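Local coordinates for protein nucleoporin nup120 (Schizosaccharomyces pombe, PDB 4GQ2) that serves as a structural component of the nuclear pore complex and may also act as a docking partner for transiently associated transport factors, at residues I596-L600 with Q690-E694; R601-Q605 with I833-N837; L686-Q690 with V732-L736. All blocks are in the same frame, centred on the assembly; numbering follows the deposited sequence.

Interaction 1 of 3, residues I596-L600 with Q690-E694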
loop_
_atom_site.group_PDB
_atom_site.type_symbol
_atom_site.label_atom_id
_atom_site.label_comp_id
_atom_site.label_asym_id
_atom_site.label_seq_id
_atom_site.Cartn_x
_atom_site.Cartn_y
_atom_site.Cartn_z
ATOM N N ILE A 596 7.785 -14.879 11.728
ATOM C CA ILE A 596 8.881 -15.296 10.865
ATOM C C ILE A 596 9.374 -14.132 9.992
ATOM O O ILE A 596 10.590 -13.902 9.864
ATOM C CB ILE A 596 8.474 -16.524 10.029
ATOM C CG1 ILE A 596 8.546 -17.781 10.899
ATOM C CG2 ILE A 596 9.359 -16.677 8.802
ATOM C CD1 ILE A 596 7.885 -19.004 10.288
ATOM N N ARG A 597 8.436 -13.381 9.424
ATOM C CA ARG A 597 8.796 -12.263 8.560
ATOM C C ARG A 597 9.467 -11.127 9.335
ATOM O O ARG A 597 10.356 -10.453 8.816
ATOM C CB ARG A 597 7.585 -11.793 7.764
ATOM C CG ARG A 597 7.091 -12.880 6.820
ATOM C CD ARG A 597 5.815 -12.502 6.077
ATOM N NE ARG A 597 5.520 -13.543 5.098
ATOM C CZ ARG A 597 4.311 -13.857 4.647
ATOM N NH1 ARG A 597 3.243 -13.206 5.071
ATOM N NH2 ARG A 597 4.175 -14.836 3.763
ATOM N N TYR A 598 9.065 -10.953 10.590
ATOM C CA TYR A 598 9.728 -10.021 11.495
ATOM C C TYR A 598 11.166 -10.457 11.805
ATOM O O TYR A 598 12.060 -9.629 11.844
ATOM C CB TYR A 598 8.919 -9.869 12.793
ATOM C CG TYR A 598 9.635 -9.057 13.849
ATOM C CD1 TYR A 598 10.582 -9.650 14.684
ATOM C CD2 TYR A 598 9.380 -7.686 14.002
ATOM C CE1 TYR A 598 11.254 -8.911 15.648
ATOM C CE2 TYR A 598 10.044 -6.939 14.968
ATOM C CZ TYR A 598 10.975 -7.556 15.786
ATOM O OH TYR A 598 11.633 -6.826 16.745
ATOM N N SER A 599 11.379 -11.754 12.034
ATOM C CA SER A 599 12.727 -12.306 12.184
ATOM C C SER A 599 13.567 -12.152 10.907
ATOM O O SER A 599 14.757 -11.835 10.985
ATOM C CB SER A 599 12.670 -13.786 12.555
ATOM O OG SER A 599 12.067 -13.971 13.808
ATOM N N LEU A 600 12.956 -12.386 9.743
ATOM C CA LEU A 600 13.694 -12.296 8.469
ATOM C C LEU A 600 14.045 -10.853 8.169
ATOM O O LEU A 600 15.140 -10.558 7.691
ATOM C CB LEU A 600 12.913 -12.919 7.295
ATOM C CG LEU A 600 12.687 -14.433 7.329
ATOM C CD1 LEU A 600 11.724 -14.880 6.238
ATOM C CD2 LEU A 600 14.015 -15.172 7.205
ATOM N N GLN A 690 7.526 -14.344 -2.497
ATOM C CA GLN A 690 7.814 -14.314 -1.050
ATOM C C GLN A 690 7.531 -15.647 -0.349
ATOM O O GLN A 690 8.373 -16.163 0.386
ATOM C CB GLN A 690 7.036 -13.184 -0.365
ATOM C CG GLN A 690 7.220 -13.138 1.147
ATOM C CD GLN A 690 6.427 -12.029 1.818
ATOM O OE1 GLN A 690 6.993 -11.159 2.481
ATOM N NE2 GLN A 690 5.124 -12.043 1.633
ATOM N N VAL A 691 6.339 -16.188 -0.566
ATOM C CA VAL A 691 5.971 -17.499 -0.024
ATOM C C VAL A 691 6.926 -18.596 -0.538
ATOM O O VAL A 691 7.361 -19.461 0.233
ATOM C CB VAL A 691 4.483 -17.810 -0.340
ATOM C CG1 VAL A 691 4.138 -19.284 -0.138
ATOM C CG2 VAL A 691 3.569 -16.901 0.486
ATOM N N SER A 692 7.286 -18.528 -1.820
ATOM C CA SER A 692 8.205 -19.494 -2.411
ATOM C C SER A 692 9.591 -19.428 -1.755
ATOM O O SER A 692 10.123 -20.446 -1.304
ATOM C CB SER A 692 8.302 -19.275 -3.926
ATOM O OG SER A 692 9.456 -19.892 -4.471
ATOM N N ILE A 693 10.164 -18.227 -1.715
ATOM C CA ILE A 693 11.474 -17.988 -1.111
ATOM C C ILE A 693 11.505 -18.427 0.348
ATOM O O ILE A 693 12.465 -19.062 0.797
ATOM C CB ILE A 693 11.849 -16.491 -1.198
ATOM C CG1 ILE A 693 12.118 -16.096 -2.651
ATOM C CG2 ILE A 693 13.055 -16.183 -0.314
ATOM C CD1 ILE A 693 11.869 -14.629 -2.951
ATOM N N GLU A 694 10.445 -18.094 1.085
ATOM C CA GLU A 694 10.336 -18.490 2.481
ATOM C C GLU A 694 10.382 -20.007 2.643
ATOM O O GLU A 694 11.085 -20.523 3.523
ATOM C CB GLU A 694 9.074 -17.897 3.117
ATOM C CG GLU A 694 9.216 -16.417 3.457
ATOM C CD GLU A 694 7.890 -15.705 3.653
ATOM O OE1 GLU A 694 6.833 -16.362 3.553
ATOM O OE2 GLU A 694 7.910 -14.480 3.914
#

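Interaction 2 of 3, residues R601-Q605 with I833-N837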
loop_
_atom_site.group_PDB
_atom_site.type_symbol
_atom_site.label_atom_id
_atom_site.label_comp_id
_atom_site.label_asym_id
_atom_site.label_seq_id
_atom_site.Cartn_x
_atom_site.Cartn_y
_atom_site.Cartn_z
ATOM N N ARG A 601 13.111 -9.960 8.478
ATOM C CA ARG A 601 13.329 -8.519 8.378
ATOM C C ARG A 601 14.540 -8.136 9.219
ATOM O O ARG A 601 15.443 -7.446 8.748
ATOM C CB ARG A 601 12.090 -7.796 8.896
ATOM C CG ARG A 601 11.811 -6.428 8.307
ATOM C CD ARG A 601 10.506 -5.894 8.876
ATOM N NE ARG A 601 9.381 -6.774 8.554
ATOM C CZ ARG A 601 8.427 -7.139 9.409
ATOM N NH1 ARG A 601 8.452 -6.719 10.664
ATOM N NH2 ARG A 601 7.451 -7.946 9.013
ATOM N N GLU A 602 14.558 -8.621 10.458
ATOM C CA GLU A 602 15.633 -8.352 11.403
ATOM C C GLU A 602 16.947 -8.892 10.841
ATOM O O GLU A 602 17.983 -8.221 10.871
ATOM C CB GLU A 602 15.295 -9.017 12.735
ATOM C CG GLU A 602 15.846 -8.343 13.973
ATOM C CD GLU A 602 15.239 -8.905 15.252
ATOM O OE1 GLU A 602 14.797 -8.103 16.108
ATOM O OE2 GLU A 602 15.191 -10.146 15.401
ATOM N N LEU A 603 16.880 -10.090 10.279
ATOM C CA LEU A 603 18.038 -10.747 9.686
ATOM C C LEU A 603 18.651 -9.948 8.530
ATOM O O LEU A 603 19.872 -9.864 8.420
ATOM C CB LEU A 603 17.636 -12.140 9.201
ATOM C CG LEU A 603 18.532 -13.323 9.546
ATOM C CD1 LEU A 603 18.431 -13.632 11.033
ATOM C CD2 LEU A 603 18.127 -14.539 8.725
ATOM N N VAL A 604 17.808 -9.363 7.679
ATOM C CA VAL A 604 18.294 -8.684 6.471
ATOM C C VAL A 604 18.478 -7.180 6.650
ATOM O O VAL A 604 18.977 -6.506 5.750
ATOM C CB VAL A 604 17.410 -8.954 5.223
ATOM C CG1 VAL A 604 17.287 -10.448 4.948
ATOM C CG2 VAL A 604 16.035 -8.305 5.353
ATOM N N GLN A 605 18.060 -6.652 7.797
ATOM C CA GLN A 605 18.271 -5.236 8.098
ATOM C C GLN A 605 19.446 -5.030 9.052
ATOM O O GLN A 605 20.041 -3.953 9.087
ATOM C CB GLN A 605 17.001 -4.589 8.650
ATOM C CG GLN A 605 15.820 -4.606 7.685
ATOM C CD GLN A 605 14.617 -3.845 8.217
ATOM O OE1 GLN A 605 14.698 -3.178 9.250
ATOM N NE2 GLN A 605 13.502 -3.922 7.503
ATOM N N ILE A 833 12.646 3.433 5.474
ATOM C CA ILE A 833 14.047 3.690 5.825
ATOM C C ILE A 833 14.802 2.492 6.416
ATOM O O ILE A 833 16.016 2.407 6.289
ATOM C CB ILE A 833 14.179 4.929 6.747
ATOM C CG1 ILE A 833 15.564 5.575 6.578
ATOM C CG2 ILE A 833 13.812 4.586 8.202
ATOM C CD1 ILE A 833 15.668 6.963 7.168
ATOM N N GLY A 834 14.088 1.554 7.033
ATOM C CA GLY A 834 14.733 0.396 7.657
ATOM C C GLY A 834 15.267 -0.628 6.663
ATOM O O GLY A 834 16.010 -1.521 7.037
ATOM N N TRP A 835 14.890 -0.484 5.397
ATOM C CA TRP A 835 15.339 -1.365 4.313
ATOM C C TRP A 835 16.637 -0.931 3.687
ATOM O O TRP A 835 17.312 -1.747 3.047
ATOM C CB TRP A 835 14.275 -1.432 3.224
ATOM C CG TRP A 835 13.005 -2.121 3.634
ATOM C CD1 TRP A 835 11.771 -1.539 3.880
ATOM C CD2 TRP A 835 12.798 -3.567 3.863
ATOM N NE1 TRP A 835 10.838 -2.495 4.224
ATOM C CE2 TRP A 835 11.388 -3.727 4.231
ATOM C CE3 TRP A 835 13.604 -4.693 3.789
ATOM C CZ2 TRP A 835 10.833 -4.971 4.498
ATOM C CZ3 TRP A 835 13.035 -5.943 4.068
ATOM C CH2 TRP A 835 11.684 -6.076 4.420
ATOM N N LEU A 836 16.989 0.352 3.833
ATOM C CA LEU A 836 18.241 0.878 3.261
ATOM C C LEU A 836 19.429 0.218 3.931
ATOM O O LEU A 836 19.449 0.070 5.151
ATOM C CB LEU A 836 18.329 2.401 3.400
ATOM C CG LEU A 836 17.468 3.238 2.450
ATOM C CD1 LEU A 836 17.389 4.675 2.939
ATOM C CD2 LEU A 836 17.997 3.183 1.018
ATOM N N ASN A 837 20.407 -0.197 3.130
ATOM C CA ASN A 837 21.563 -0.919 3.653
ATOM C C ASN A 837 22.657 0.025 4.164
ATOM O O ASN A 837 22.405 1.214 4.338
ATOM C CB ASN A 837 22.097 -1.931 2.616
ATOM C CG ASN A 837 22.647 -1.273 1.347
ATOM O OD1 ASN A 837 23.000 -0.091 1.323
ATOM N ND2 ASN A 837 22.745 -2.060 0.291
HETATM O O HOH W 1 17.583 -4.243 4.305
#

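Interaction 3 of 3, residues L686-Q690 with V732-L736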
loop_
_atom_site.group_PDB
_atom_site.type_symbol
_atom_site.label_atom_id
_atom_site.label_comp_id
_atom_site.label_asym_id
_atom_site.label_seq_id
_atom_site.Cartn_x
_atom_site.Cartn_y
_atom_site.Cartn_z
ATOM N N LEU A 686 4.679 -10.939 -6.614
ATOM C CA LEU A 686 5.584 -10.816 -5.465
ATOM C C LEU A 686 5.150 -11.594 -4.228
ATOM O O LEU A 686 5.998 -12.051 -3.474
ATOM C CB LEU A 686 5.835 -9.350 -5.111
ATOM C CG LEU A 686 6.599 -8.507 -6.140
ATOM C CD1 LEU A 686 6.527 -7.049 -5.765
ATOM C CD2 LEU A 686 8.049 -8.928 -6.288
ATOM N N LYS A 687 3.871 -11.779 -4.069
ATOM C CA LYS A 687 3.373 -12.542 -2.974
ATOM C C LYS A 687 3.687 -13.997 -3.115
ATOM O O LYS A 687 3.994 -14.645 -2.182
ATOM C CB LYS A 687 1.887 -12.384 -2.867
ATOM C CG LYS A 687 1.452 -11.295 -1.952
ATOM C CD LYS A 687 0.028 -10.952 -2.258
ATOM C CE LYS A 687 -0.624 -10.284 -1.088
ATOM N NZ LYS A 687 -1.504 -9.197 -1.550
ATOM N N LYS A 688 3.587 -14.501 -4.313
ATOM C CA LYS A 688 3.947 -15.882 -4.615
ATOM C C LYS A 688 5.460 -16.077 -4.521
ATOM O O LYS A 688 5.924 -17.062 -3.966
ATOM C CB LYS A 688 3.374 -16.317 -5.965
ATOM C CG LYS A 688 1.870 -16.102 -6.057
ATOM C CD LYS A 688 1.227 -16.910 -7.172
ATOM C CE LYS A 688 -0.294 -16.843 -7.113
ATOM N NZ LYS A 688 -0.800 -15.593 -7.748
ATOM N N PHE A 689 6.229 -15.111 -5.010
ATOM C CA PHE A 689 7.678 -15.150 -4.804
ATOM C C PHE A 689 8.079 -15.234 -3.325
ATOM O O PHE A 689 8.869 -16.102 -2.948
ATOM C CB PHE A 689 8.385 -13.987 -5.519
ATOM C CG PHE A 689 8.835 -14.325 -6.912
ATOM C CD1 PHE A 689 9.778 -15.323 -7.126
ATOM C CD2 PHE A 689 8.319 -13.652 -8.008
ATOM C CE1 PHE A 689 10.191 -15.647 -8.410
ATOM C CE2 PHE A 689 8.735 -13.964 -9.295
ATOM C CZ PHE A 689 9.673 -14.962 -9.496
ATOM N N GLN A 690 7.526 -14.344 -2.497
ATOM C CA GLN A 690 7.814 -14.314 -1.050
ATOM C C GLN A 690 7.531 -15.647 -0.349
ATOM O O GLN A 690 8.373 -16.163 0.386
ATOM C CB GLN A 690 7.036 -13.184 -0.365
ATOM C CG GLN A 690 7.220 -13.138 1.147
ATOM C CD GLN A 690 6.427 -12.029 1.818
ATOM O OE1 GLN A 690 6.993 -11.159 2.481
ATOM N NE2 GLN A 690 5.124 -12.043 1.633
ATOM N N VAL A 732 11.919 -8.508 -2.421
ATOM C CA VAL A 732 10.520 -8.853 -2.600
ATOM C C VAL A 732 9.643 -8.269 -1.479
ATOM O O VAL A 732 8.644 -7.603 -1.757
ATOM C CB VAL A 732 10.358 -10.384 -2.762
ATOM C CG1 VAL A 732 8.914 -10.809 -2.575
ATOM C CG2 VAL A 732 10.875 -10.817 -4.136
ATOM N N SER A 733 10.036 -8.488 -0.225
ATOM C CA SER A 733 9.280 -7.988 0.930
ATOM C C SER A 733 9.286 -6.470 0.986
ATOM O O SER A 733 8.287 -5.859 1.341
ATOM C CB SER A 733 9.806 -8.580 2.245
ATOM O OG SER A 733 9.755 -10.002 2.215
ATOM N N PHE A 734 10.413 -5.864 0.625
ATOM C CA PHE A 734 10.489 -4.419 0.454
ATOM C C PHE A 734 9.409 -3.901 -0.512
ATOM O O PHE A 734 8.592 -3.042 -0.152
ATOM C CB PHE A 734 11.900 -4.028 0.011
ATOM C CG PHE A 734 12.012 -2.642 -0.546
ATOM C CD1 PHE A 734 11.971 -1.537 0.291
ATOM C CD2 PHE A 734 12.214 -2.446 -1.916
ATOM C CE1 PHE A 734 12.097 -0.252 -0.226
ATOM C CE2 PHE A 734 12.334 -1.168 -2.439
ATOM C CZ PHE A 734 12.271 -0.069 -1.593
ATOM N N LEU A 735 9.376 -4.452 -1.719
ATOM C CA LEU A 735 8.367 -4.052 -2.700
ATOM C C LEU A 735 6.921 -4.337 -2.281
ATOM O O LEU A 735 6.017 -3.565 -2.612
ATOM C CB LEU A 735 8.665 -4.647 -4.076
ATOM C CG LEU A 735 9.938 -4.086 -4.729
ATOM C CD1 LEU A 735 10.337 -4.933 -5.920
ATOM C CD2 LEU A 735 9.769 -2.628 -5.144
ATOM N N LEU A 736 6.699 -5.431 -1.551
ATOM C CA LEU A 736 5.365 -5.734 -1.028
ATOM C C LEU A 736 4.904 -4.647 -0.039
ATOM O O LEU A 736 3.720 -4.303 0.016
ATOM C CB LEU A 736 5.304 -7.143 -0.402
ATOM C CG LEU A 736 5.254 -8.279 -1.437
ATOM C CD1 LEU A 736 5.371 -9.652 -0.797
ATOM C CD2 LEU A 736 3.983 -8.204 -2.271
#

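Interaction 1 of 3, residues I596-L600 with Q690-E694
In the α-helical part of the protein, a salt bridge between R597 of helix 590-605 and the buried carboxylate of E694 of helix 672-703 joins two helices that stand well apart. The local axes come no nearer than 12.8 Å and cross at 77°, so long side chains have to span the gap. R597 does so with a chain extended from CG to NE, which carries its guanidinium to the carboxylate of E694. The grip is side-on and two-pronged: NE of R597 donates to OE2 of E694 at 2.8 Å, nearly straight at 161°, while NH2 of R597 reaches OE1 of E694 at 3.1 Å. Both oxygens are met on their syn sides, and the acceptors lie close to the guanidinium plane, which fixes the rotation of that group. One guanidinium face carries the amide of Q690: its NE2 sits 3.5 Å above the R597 plane, over the centre, with the two planes only 7° apart, a stacked pair. The amide oxygen of Q690 looks instead toward S733. At the guanidinium edge, CG2 of V691 lies 3.9 Å from NH2 of R597. CD1 of L600 packs on the methylene CG of E694 at 4.0 Å. Each carboxylate oxygen also has a second partner, OE1 in H585 NE2 and OE2 in W729 NE1, so the carboxylate charge of E694 is shared among several donors and is probably stabilised. W729 belongs to helix 719-739, which L600 and Q690 also touch, while I596 and L600 pack against F619 of helix 612-624.

Interaction 2 of 3, residues R601-Q605 with I833-N837
The indole of W835 receives the Q605 amide over one face: NE2 of Q605 stands 3.6 Å above the ring plane, over its centre, with the amide plane turned 69° from the ring, so the nitrogen end points at the aromatic surface and the amide does not lie flat on it. CG of R601 approaches CH2 of W835 obliquely at 3.9 Å, and CG2 of V604 meets CZ3 of W835 at 4.0 Å. F734 adds an edge-to-face ring contact, and the indole NE1 bonds to E737. Although W835 starts out away from the helix, its first torsion (chi1 -68°) sets CG beside the backbone N and brings the six-membered ring back to Q605, R601 and V604. This joins the end of helix 590-605, in the helical domain, to the loop before helix 840-852, in the HEAT-repeat region. The Q605 amide also lies against the G834 carbonyl, with OE1 of Q605 3.1 Å from O of G834, two acceptors that do not bond. With an alanine in place of W835, the Q605 amide would probably lose the surface beneath it and be set freer to turn, while E737 lost its indole donor. A water bridges the two backbones, donating to V604 O and W835 O.

Interaction 3 of 3, residues L686-Q690 with V732-L736
Helices 672-703 and 719-739 run roughly antiparallel here, their local axes 143° apart in direction and 9.5 Å from each other at closest, with the L686 and V732 CA atoms 6.0 Å apart. This is antiparallel packing of two neighbouring helices in the Nup120 helical region, buried and largely apolar. L686 is the main wedge. Its CD1 branch rests on CB of L735 at 3.6 Å, its CD2 branch slides past CG2 of V732, and its CB is met by CD2 of L736 at 3.6 Å. L686 and L735 also touch I802 of helix 790-803. V732 splits its two methyls: CG1, anti to the backbone N (chi1 165°), sits against the L686 carbonyl and CB of Q690, leaving CG2 to face L686 and F689. Nearer the solvent, CD2 of L736 also brushes CG of K687, whose amine pairs with D683. On the polar side, OG of S733 lies 3.0 Å from OE1 of Q690, but its one proton also has the W729 carbonyl, its stronger partner, within reach, so the bond to the amide is not settled. Extended beyond CG, the Q690 chain brings the other end of its amide across L736, where NE2 of Q690 lies 3.4 Å from CD1 of L736.

How the interactions relate
Along the chain the segments come in the order 596-600, 601-605, 686-690, 690-694, 732-736 and 833-837, so interactions 1 and 2 cross while interaction 3 is nested within the span closed by interaction 2. Interactions 1 and 2 occupy consecutive turns of helix 590-605, with centres about 13 Å apart. Interactions 1 and 3 share Q690 on helix 672-703, and their centres are about 9 Å apart. F734 and S733 pack against W835, linking interactions 2 and 3 across about 15 Å between centres. The three thus form one continuous block in which helices 590-605, 672-703 and 719-739 are joined to the loop between helices 826-832 and 840-852, in the HEAT-repeat region.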